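Local coordinates for protein cellulose hydrolase (Bacillus licheniformis, PDB 4YZT) that hydrolyses internal beta-1,4-glucosidic bonds of cellulose as a tri-modular family 5 (subfamily 4) endoglucanase, here holding cellotetraose, at residues A[99-104]-A[111-116]; A[39-44]-A[95-100]; A[469-474]-A[529-534]. One frame throughout, in Å; residues are numbered along the deposited sequence.

Interaction 1 of 3, residues A[99-104]-A[111-116]. With BGC (beta-D-glucopyranose), chain B.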
loop_
_atom_site.group_PDB
_atom_site.type_symbol
_atom_site.label_atom_id
_atom_site.label_comp_id
_atom_site.label_asym_id
_atom_site.label_seq_id
_atom_site.Cartn_x
_atom_site.Cartn_y
_atom_site.Cartn_z
ATOM N N GLU A 99 15.354 -20.330 5.951
ATOM C CA GLU A 99 14.780 -20.968 4.754
ATOM C C GLU A 99 14.131 -19.940 3.826
ATOM O O GLU A 99 14.405 -19.915 2.621
ATOM C CB GLU A 99 13.755 -22.036 5.157
ATOM C CG GLU A 99 12.972 -22.621 3.982
ATOM C CD GLU A 99 12.129 -23.814 4.382
ATOM O OE1 GLU A 99 11.148 -23.639 5.137
ATOM O OE2 GLU A 99 12.463 -24.933 3.953
ATOM N N VAL A 100 13.285 -19.080 4.390
ATOM C CA VAL A 100 12.592 -18.081 3.585
ATOM C C VAL A 100 13.588 -17.048 3.060
ATOM O O VAL A 100 13.516 -16.655 1.906
ATOM C CB VAL A 100 11.453 -17.388 4.383
ATOM C CG1 VAL A 100 10.897 -16.195 3.629
ATOM C CG2 VAL A 100 10.347 -18.383 4.687
ATOM N N THR A 101 14.542 -16.640 3.891
ATOM C CA THR A 101 15.527 -15.661 3.444
ATOM C C THR A 101 16.358 -16.242 2.293
ATOM O O THR A 101 16.632 -15.547 1.312
ATOM C CB THR A 101 16.460 -15.204 4.591
ATOM O OG1 THR A 101 15.680 -14.624 5.640
ATOM C CG2 THR A 101 17.421 -14.140 4.096
ATOM N N ASP A 102 16.743 -17.511 2.405
ATOM C CA ASP A 102 17.544 -18.164 1.359
ATOM C C ASP A 102 16.781 -18.255 0.036
ATOM O O ASP A 102 17.348 -18.012 -1.030
ATOM C CB ASP A 102 17.980 -19.565 1.799
ATOM C CG ASP A 102 19.228 -19.547 2.673
ATOM O OD1 ASP A 102 19.924 -18.508 2.719
ATOM O OD2 ASP A 102 19.518 -20.580 3.310
ATOM N N TRP A 103 15.497 -18.596 0.108
ATOM C CA TRP A 103 14.655 -18.626 -1.088
ATOM C C TRP A 103 14.714 -17.314 -1.865
ATOM O O TRP A 103 14.828 -17.312 -3.103
ATOM C CB TRP A 103 13.199 -18.950 -0.710
ATOM C CG TRP A 103 12.961 -20.401 -0.415
ATOM C CD1 TRP A 103 13.769 -21.460 -0.745
ATOM C CD2 TRP A 103 11.835 -20.958 0.280
ATOM N NE1 TRP A 103 13.205 -22.642 -0.310
ATOM C CE2 TRP A 103 12.025 -22.357 0.334
ATOM C CE3 TRP A 103 10.692 -20.408 0.861
ATOM C CZ2 TRP A 103 11.105 -23.210 0.948
ATOM C CZ3 TRP A 103 9.786 -21.250 1.465
ATOM C CH2 TRP A 103 9.995 -22.635 1.506
ATOM N N ALA A 104 14.649 -16.195 -1.144
ATOM C CA ALA A 104 14.693 -14.893 -1.788
ATOM C C ALA A 104 16.091 -14.657 -2.354
ATOM O O ALA A 104 16.250 -14.228 -3.502
ATOM C CB ALA A 104 14.312 -13.789 -0.798
ATOM N N VAL A 111 17.764 -8.357 -0.409
ATOM C CA VAL A 111 16.799 -8.787 0.593
ATOM C C VAL A 111 16.979 -7.994 1.888
ATOM O O VAL A 111 18.102 -7.866 2.365
ATOM C CB VAL A 111 16.940 -10.304 0.890
ATOM C CG1 VAL A 111 15.919 -10.746 1.943
ATOM C CG2 VAL A 111 16.798 -11.139 -0.399
ATOM N N VAL A 112 15.877 -7.453 2.431
ATOM C CA VAL A 112 15.904 -6.748 3.709
ATOM C C VAL A 112 15.298 -7.626 4.805
ATOM O O VAL A 112 14.120 -7.990 4.739
ATOM C CB VAL A 112 15.145 -5.417 3.634
ATOM C CG1 VAL A 112 15.066 -4.728 5.019
ATOM C CG2 VAL A 112 15.809 -4.508 2.604
ATOM N N LEU A 113 16.105 -7.964 5.807
ATOM C CA LEU A 113 15.617 -8.752 6.937
ATOM C C LEU A 113 15.549 -7.848 8.162
ATOM O O LEU A 113 16.512 -7.121 8.431
ATOM C CB LEU A 113 16.526 -9.957 7.192
ATOM C CG LEU A 113 16.240 -10.861 8.404
ATOM C CD1 LEU A 113 14.945 -11.647 8.238
ATOM C CD2 LEU A 113 17.416 -11.803 8.666
ATOM N N ASN A 114 14.433 -7.869 8.899
ATOM C CA ASN A 114 14.324 -6.938 10.035
ATOM C C ASN A 114 13.827 -7.561 11.327
ATOM O O ASN A 114 13.685 -8.781 11.432
ATOM C CB ASN A 114 13.440 -5.727 9.656
ATOM C CG ASN A 114 11.921 -6.008 9.712
ATOM O OD1 ASN A 114 11.448 -7.053 10.175
ATOM N ND2 ASN A 114 11.150 -5.023 9.265
ATOM N N ILE A 115 13.611 -6.694 12.314
ATOM C CA ILE A 115 12.798 -6.974 13.488
ATOM C C ILE A 115 11.551 -6.089 13.346
ATOM O O ILE A 115 11.673 -4.872 13.209
ATOM C CB ILE A 115 13.545 -6.663 14.802
ATOM C CG1 ILE A 115 14.755 -7.598 14.975
ATOM C CG2 ILE A 115 12.593 -6.725 16.005
ATOM C CD1 ILE A 115 15.466 -7.461 16.325
ATOM N N HIS A 116 10.358 -6.686 13.356
ATOM C CA HIS A 116 9.173 -5.936 12.973
ATOM C C HIS A 116 8.253 -5.578 14.154
ATOM O O HIS A 116 8.509 -4.591 14.865
ATOM C CB HIS A 116 8.403 -6.708 11.877
ATOM C CG HIS A 116 7.591 -5.819 10.979
ATOM N ND1 HIS A 116 8.161 -5.019 10.009
ATOM C CD2 HIS A 116 6.261 -5.565 10.940
ATOM C CE1 HIS A 116 7.213 -4.342 9.389
ATOM N NE2 HIS A 116 6.047 -4.659 9.933
HETATM C C2 BGC B . 3.813 -1.095 9.480
HETATM C C3 BGC B . 3.056 -2.163 8.772
HETATM C C4 BGC B . 1.637 -1.826 8.639
HETATM C C5 BGC B . 1.514 -0.492 7.903
HETATM C C6 BGC B . 0.115 -0.036 7.592
HETATM C C1 BGC B . 3.542 0.149 8.679
HETATM O O1 BGC B . 4.411 1.222 8.884
HETATM O O2 BGC B . 5.256 -1.331 9.445
HETATM O O3 BGC B . 3.242 -3.507 9.405
HETATM O O4 BGC B . 0.964 -2.916 7.913
HETATM O O5 BGC B . 2.149 0.523 8.743
HETATM O O6 BGC B . -0.521 0.249 8.828
#
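Val111 has CG1 anti to its backbone N (chi1 -180°), which swings CG2 onto the CB of Ala104, 3.7 Å away, while Thr101, with CG2 anti to its own N, sends that methyl toward the other branch of the valine. The two elements are the helix and second strand of a beta-alpha-beta unit (strand 70-73, helix 91-105, strand 110-114) in the TIM barrel of the catalytic module; their axes run nearly antiparallel (163°), 9.5 Å apart at closest. The packing is light and buried: Thr101 CG2 lies 4.3 Å from Val111 CG1, and two residues further along the strand, Leu113 crosses Thr101 at about a right angle, its CD1 4.0 Å from Thr101 OG1. That hydroxyl is hydrogen-bonded within its helix to Val97 O, which satisfies it beside the leucine methyl.

Further along, segment 111-116 turns from the helix toward the glycan pocket. Asn114 ND2 donates to His116 ND1 (3.1 Å) nearly straight and in the imidazole plane, which helps to fix the ring's rotation; the amide is held in turn by Val75 N at OD1 and, weakly, by Glu158 OE1 at ND2. His116 thus presents the far end of its ring to the sugar. A leucine here would probably leave the glucose O3 without its imidazole partner and Asn114 ND2 with just its weak bond to Glu158. The same glucose is also hydrogen-bonded to Glu271 and Asn161, two other residues of the pocket. The bond to the sugar lies at the ring edge: His116 NE2 meets O3 of the chain B glucose at 3.1 Å, almost linear at 171°.

Interaction 2 of 3, residues A[39-44]-A[95-100]. With BGC (beta-D-glucopyranose), chain C; BGC (beta-D-glucopyranose), chain D; EDO (1,2-ethanediol), chain E.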
loop_
_atom_site.group_PDB
_atom_site.type_symbol
_atom_site.label_atom_id
_atom_site.label_comp_id
_atom_site.label_asym_id
_atom_site.label_seq_id
_atom_site.Cartn_x
_atom_site.Cartn_y
_atom_site.Cartn_z
ATOM N N ASN A 39 2.509 -9.247 6.467
ATOM C CA ASN A 39 1.572 -10.087 7.221
ATOM C C ASN A 39 1.878 -11.590 7.118
ATOM O O ASN A 39 0.969 -12.429 6.971
ATOM C CB ASN A 39 0.124 -9.800 6.766
ATOM C CG ASN A 39 -0.423 -8.468 7.316
ATOM O OD1 ASN A 39 0.325 -7.615 7.795
ATOM N ND2 ASN A 39 -1.749 -8.303 7.254
ATOM N N THR A 40 3.165 -11.928 7.190
ATOM C CA THR A 40 3.620 -13.301 6.979
ATOM C C THR A 40 4.532 -13.709 8.144
ATOM O O THR A 40 4.022 -14.123 9.192
ATOM C CB THR A 40 4.313 -13.451 5.592
ATOM O OG1 THR A 40 3.454 -12.885 4.589
ATOM C CG2 THR A 40 4.553 -14.909 5.263
ATOM N N LEU A 41 5.851 -13.557 8.026
ATOM C CA LEU A 41 6.686 -13.864 9.196
ATOM C C LEU A 41 6.554 -12.784 10.278
ATOM O O LEU A 41 7.031 -12.972 11.401
ATOM C CB LEU A 41 8.148 -14.049 8.811
ATOM C CG LEU A 41 8.410 -15.362 8.064
ATOM C CD1 LEU A 41 8.162 -15.193 6.570
ATOM C CD2 LEU A 41 9.829 -15.835 8.296
ATOM N N ASP A 42 5.909 -11.666 9.937
ATOM C CA ASP A 42 5.662 -10.588 10.900
ATOM C C ASP A 42 4.334 -10.770 11.639
ATOM O O ASP A 42 4.030 -9.999 12.548
ATOM C CB ASP A 42 5.666 -9.209 10.219
ATOM C CG ASP A 42 4.860 -9.189 8.921
ATOM O OD1 ASP A 42 4.990 -10.158 8.142
ATOM O OD2 ASP A 42 4.106 -8.218 8.681
ATOM N N ALA A 43 3.549 -11.774 11.259
ATOM C CA ALA A 43 2.264 -11.988 11.928
ATOM C C ALA A 43 2.434 -12.475 13.365
ATOM O O ALA A 43 3.493 -12.978 13.756
ATOM C CB ALA A 43 1.395 -12.981 11.134
ATOM N N VAL A 44 1.354 -12.348 14.131
ATOM C CA VAL A 44 1.367 -12.514 15.587
ATOM C C VAL A 44 0.271 -13.474 16.022
ATOM O O VAL A 44 -0.903 -13.231 15.734
ATOM C CB VAL A 44 1.164 -11.139 16.296
ATOM C CG1 VAL A 44 0.979 -11.319 17.803
ATOM C CG2 VAL A 44 2.317 -10.202 16.005
ATOM N N ASN A 95 15.455 -21.498 11.894
ATOM C CA ASN A 95 15.600 -22.297 10.682
ATOM C C ASN A 95 14.618 -21.860 9.604
ATOM O O ASN A 95 14.966 -21.830 8.420
ATOM C CB ASN A 95 15.407 -23.790 10.958
ATOM C CG ASN A 95 16.561 -24.399 11.726
ATOM O OD1 ASN A 95 17.627 -23.796 11.853
ATOM N ND2 ASN A 95 16.353 -25.608 12.241
ATOM N N ARG A 96 13.392 -21.534 10.010
ATOM C CA ARG A 96 12.368 -21.143 9.052
ATOM C C ARG A 96 12.694 -19.773 8.451
ATOM O O ARG A 96 12.560 -19.582 7.243
ATOM C CB ARG A 96 10.976 -21.141 9.711
ATOM C CG ARG A 96 9.869 -20.519 8.864
ATOM C CD ARG A 96 9.577 -21.305 7.563
ATOM N NE ARG A 96 8.476 -20.698 6.799
ATOM C CZ ARG A 96 8.113 -21.069 5.571
ATOM N NH1 ARG A 96 8.766 -22.034 4.938
ATOM N NH2 ARG A 96 7.110 -20.456 4.957
ATOM N N VAL A 97 13.131 -18.825 9.282
ATOM C CA VAL A 97 13.485 -17.506 8.770
ATOM C C VAL A 97 14.642 -17.637 7.776
ATOM O O VAL A 97 14.638 -16.986 6.727
ATOM C CB VAL A 97 13.869 -16.516 9.898
ATOM C CG1 VAL A 97 14.348 -15.191 9.306
ATOM C CG2 VAL A 97 12.675 -16.266 10.834
ATOM N N GLU A 98 15.612 -18.503 8.079
ATOM C CA GLU A 98 16.732 -18.720 7.153
ATOM C C GLU A 98 16.250 -19.352 5.847
ATOM O O GLU A 98 16.685 -18.961 4.763
ATOM C CB GLU A 98 17.831 -19.598 7.768
ATOM C CG GLU A 98 19.003 -19.764 6.803
ATOM C CD GLU A 98 20.182 -20.557 7.340
ATOM O OE1 GLU A 98 20.100 -21.134 8.448
ATOM O OE2 GLU A 98 21.194 -20.624 6.603
ATOM N N GLU A 99 15.354 -20.330 5.951
ATOM C CA GLU A 99 14.780 -20.968 4.754
ATOM C C GLU A 99 14.131 -19.940 3.826
ATOM O O GLU A 99 14.405 -19.915 2.621
ATOM C CB GLU A 99 13.755 -22.036 5.157
ATOM C CG GLU A 99 12.972 -22.621 3.982
ATOM C CD GLU A 99 12.129 -23.814 4.382
ATOM O OE1 GLU A 99 11.148 -23.639 5.137
ATOM O OE2 GLU A 99 12.463 -24.933 3.953
ATOM N N VAL A 100 13.285 -19.080 4.390
ATOM C CA VAL A 100 12.592 -18.081 3.585
ATOM C C VAL A 100 13.588 -17.048 3.060
ATOM O O VAL A 100 13.516 -16.655 1.906
ATOM C CB VAL A 100 11.453 -17.388 4.383
ATOM C CG1 VAL A 100 10.897 -16.195 3.629
ATOM C CG2 VAL A 100 10.347 -18.383 4.687
HETATM C C2 BGC C . -1.011 -4.237 7.681
HETATM C C3 BGC C . -2.264 -4.686 8.364
HETATM C C4 BGC C . -1.946 -5.287 9.698
HETATM C C5 BGC C . -1.157 -4.312 10.553
HETATM C C6 BGC C . -0.800 -4.958 11.866
HETATM C C1 BGC C . -0.242 -3.279 8.554
HETATM O O2 BGC C . -1.295 -3.608 6.412
HETATM O O3 BGC C . -2.968 -5.625 7.494
HETATM O O4 BGC C . -3.156 -5.659 10.467
HETATM O O5 BGC C . 0.079 -3.867 9.877
HETATM O O6 BGC C . -0.243 -3.991 12.754
HETATM C C2 BGC D . -4.172 -7.489 11.597
HETATM C C3 BGC D . -4.534 -8.942 11.478
HETATM C C4 BGC D . -5.301 -9.246 10.244
HETATM C C5 BGC D . -4.603 -8.687 9.041
HETATM C C6 BGC D . -5.475 -8.866 7.845
HETATM C C1 BGC D . -3.417 -7.036 10.385
HETATM O O2 BGC D . -3.379 -7.233 12.769
HETATM O O3 BGC D . -5.303 -9.326 12.639
HETATM O O4 BGC D . -5.383 -10.682 9.962
HETATM O O5 BGC D . -4.272 -7.257 9.215
HETATM O O6 BGC D . -6.607 -8.051 8.007
HETATM C C1 EDO E . -3.866 -14.280 17.238
HETATM O O1 EDO E . -3.526 -13.772 15.942
HETATM C C2 EDO E . -5.375 -14.510 17.310
HETATM O O2 EDO E . -5.781 -15.384 16.245
#
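Leu41 reaches helix 91-105 with both branches of its fork: CD2 meets Val97 CG2 at 3.8 Å, and CD1 passes Val100 CG1 at 4.1 Å, the side chains of Leu41 and Val100 sliding past each other in opposite directions. The leucine points toward the helix from a type I beta turn, Thr40 to Ala43, and its CG, anti to the carbonyl carbon (chi1 -73°), spreads the two methyls over Val97 and Val100.

Asp42 braces the start of the turn, its carboxylate collecting two backbone N-H groups: Thr40 N gives to OD1 at 2.7 Å from above the carboxylate plane, and Asn39 N to the syn lone pair of OD2. On the helix side, Val100 CG2 sits centrally over one face of the Arg96 guanidinium, 3.6 Å above its plane. That group is held at its edge by a salt bridge from NH1 to Glu99 OE1 (2.9 Å), and beyond the contact by Glu47 and Val55 O.

Two residues before Leu41, Asn39 ND2 donates to O3 of the chain C glucose (3.0 Å, 156°), only weakly to O5 of the chain D sugar, and also to Asn51 OD1.

Segment 39-44 belongs to the loop between strand 34-36 and helix 57-66; Leu41 shares a backbone hydrogen bond with Thr76, and Asp42 O one with its OG1, which ties this loop to the one after strand 70-73, beside helix 91-105.

Interaction 3 of 3, residues A[469-474]-A[529-534]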
loop_
_atom_site.group_PDB
_atom_site.type_symbol
_atom_site.label_atom_id
_atom_site.label_comp_id
_atom_site.label_asym_id
_atom_site.label_seq_id
_atom_site.Cartn_x
_atom_site.Cartn_y
_atom_site.Cartn_z
ATOM N N VAL A 469 -25.257 10.016 9.611
ATOM C CA VAL A 469 -25.764 11.231 10.236
ATOM C C VAL A 469 -26.866 10.879 11.235
ATOM O O VAL A 469 -27.678 9.992 10.972
ATOM C CB VAL A 469 -26.300 12.199 9.152
ATOM C CG1 VAL A 469 -27.136 13.285 9.745
ATOM C CG2 VAL A 469 -25.149 12.779 8.325
ATOM N N VAL A 470 -26.880 11.544 12.390
ATOM C CA VAL A 470 -27.966 11.356 13.341
ATOM C C VAL A 470 -29.157 12.184 12.872
ATOM O O VAL A 470 -29.027 13.385 12.645
ATOM C CB VAL A 470 -27.563 11.761 14.766
ATOM C CG1 VAL A 470 -28.683 11.448 15.747
ATOM C CG2 VAL A 470 -26.258 11.063 15.168
ATOM N N ASP A 471 -30.311 11.542 12.711
ATOM C CA ASP A 471 -31.477 12.218 12.147
ATOM C C ASP A 471 -31.918 13.456 12.949
ATOM O O ASP A 471 -32.145 14.520 12.379
ATOM C CB ASP A 471 -32.656 11.249 12.036
ATOM C CG ASP A 471 -32.488 10.235 10.923
ATOM O OD1 ASP A 471 -31.488 10.299 10.173
ATOM O OD2 ASP A 471 -33.384 9.372 10.780
ATOM N N SER A 472 -32.053 13.319 14.264
ATOM C CA SER A 472 -32.626 14.402 15.060
ATOM C C SER A 472 -31.738 15.638 15.114
ATOM O O SER A 472 -32.234 16.747 15.294
ATOM C CB SER A 472 -32.927 13.927 16.483
ATOM O OG SER A 472 -31.735 13.561 17.153
ATOM N N THR A 473 -30.431 15.452 14.955
ATOM C CA THR A 473 -29.480 16.548 15.144
ATOM C C THR A 473 -28.713 16.920 13.875
ATOM O O THR A 473 -28.271 18.059 13.724
ATOM C CB THR A 473 -28.450 16.205 16.235
ATOM O OG1 THR A 473 -27.571 15.182 15.750
ATOM C CG2 THR A 473 -29.150 15.712 17.492
ATOM N N GLY A 474 -28.543 15.959 12.968
ATOM C CA GLY A 474 -27.805 16.201 11.743
ATOM C C GLY A 474 -26.303 16.087 11.945
ATOM O O GLY A 474 -25.518 16.324 11.023
ATOM N N VAL A 529 -29.258 5.179 -0.070
ATOM C CA VAL A 529 -29.554 5.711 1.257
ATOM C C VAL A 529 -30.229 4.664 2.139
ATOM O O VAL A 529 -31.263 4.092 1.774
ATOM C CB VAL A 529 -30.461 6.960 1.168
ATOM C CG1 VAL A 529 -30.831 7.459 2.547
ATOM C CG2 VAL A 529 -29.793 8.066 0.360
ATOM N N VAL A 530 -29.645 4.418 3.303
ATOM C CA VAL A 530 -30.154 3.401 4.216
ATOM C C VAL A 530 -30.437 4.026 5.570
ATOM O O VAL A 530 -29.560 4.674 6.155
ATOM C CB VAL A 530 -29.154 2.231 4.410
ATOM C CG1 VAL A 530 -29.723 1.201 5.389
ATOM C CG2 VAL A 530 -28.811 1.585 3.068
ATOM N N LYS A 531 -31.651 3.824 6.069
ATOM C CA LYS A 531 -32.030 4.338 7.380
ATOM C C LYS A 531 -31.898 3.245 8.422
ATOM O O LYS A 531 -32.272 2.104 8.181
ATOM C CB LYS A 531 -33.458 4.898 7.346
ATOM C CG LYS A 531 -33.567 6.137 6.469
ATOM C CD LYS A 531 -34.873 6.871 6.648
ATOM C CE LYS A 531 -34.843 8.189 5.880
ATOM N NZ LYS A 531 -33.770 9.109 6.374
ATOM N N VAL A 532 -31.341 3.585 9.577
ATOM C CA VAL A 532 -31.208 2.603 10.643
ATOM C C VAL A 532 -31.921 3.111 11.895
ATOM O O VAL A 532 -31.568 4.161 12.440
ATOM C CB VAL A 532 -29.723 2.289 10.942
ATOM C CG1 VAL A 532 -29.594 1.355 12.129
ATOM C CG2 VAL A 532 -29.048 1.681 9.703
ATOM N N LYS A 533 -32.944 2.371 12.315
ATOM C CA LYS A 533 -33.712 2.698 13.511
ATOM C C LYS A 533 -33.114 2.009 14.737
ATOM O O LYS A 533 -32.636 0.874 14.658
ATOM C CB LYS A 533 -35.181 2.288 13.349
ATOM C CG LYS A 533 -35.842 2.755 12.065
ATOM C CD LYS A 533 -35.863 4.264 11.955
ATOM C CE LYS A 533 -36.458 4.696 10.625
ATOM N NZ LYS A 533 -36.204 6.135 10.321
ATOM N N ILE A 534 -33.154 2.696 15.870
ATOM C CA ILE A 534 -32.578 2.184 17.105
ATOM C C ILE A 534 -33.656 1.887 18.149
ATOM O O ILE A 534 -34.505 2.733 18.426
ATOM C CB ILE A 534 -31.551 3.191 17.691
ATOM C CG1 ILE A 534 -30.342 3.304 16.767
ATOM C CG2 ILE A 534 -31.112 2.773 19.082
ATOM C CD1 ILE A 534 -29.728 1.959 16.429
HETATM O O HOH W 1 -33.445 6.874 10.283
#
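Asp471 and Lys533 are joined through one water, which donates to Asp471 OD2 and accepts from Lys533 NZ at 2.9 Å. Directly, the charges stay beyond salt-bridge distance: Asp471 OD2 is 4.3 Å from Lys533 NZ and 4.4 Å from Lys531 NZ. Two ammonium groups near one carboxylate would probably still favour its ionised form.

A second link runs through Thr516, whose OG1 is hydrogen-bonded both to Asp471 OD1 and to Lys531 NZ, so each carboxylate oxygen has its own route to a lysine. Lys533 starts out pointing away from segment 469-474 and bends back, with two successive torsions near -60° (chi1 -50°, chi2 -61°), to bring NZ to the water. Its chain lies against Glu440 and Thr442 of strand 440-444.

Little surface is buried, because strand 515-522 stands between the two strands: Val469 pairs with Thr516 on one flank of it, and Val530 with Phe517 on the other. An aspartate in the turn after edge strand 462-470 thus meets two lysines of strand 527-535 across strand 515-522, in a mixed four-stranded sheet that is probably part of a beta-sandwich-like C-terminal module.

In the fold
Interactions 1 and 2 are buried contacts of the TIM barrel and share helix 91-105: segment 111-116 meets one flank of it, segment 39-44 another, and the two touch where Leu113 CD1 packs on Val97 CG1 at 3.7 Å. In both, the contact with the helix is mainly apolar, whereas another residue of the same segment, His116 or Asn39, binds sugar. The centres of interactions 1 and 2 lie about 8 Å apart. Interaction 3 is different in kind, a surface contact in another module, about 50 Å from interaction 1 between centres; there a turn and a strand, with a third strand between, are linked by charges, a hydroxyl and a water, not by methyl groups.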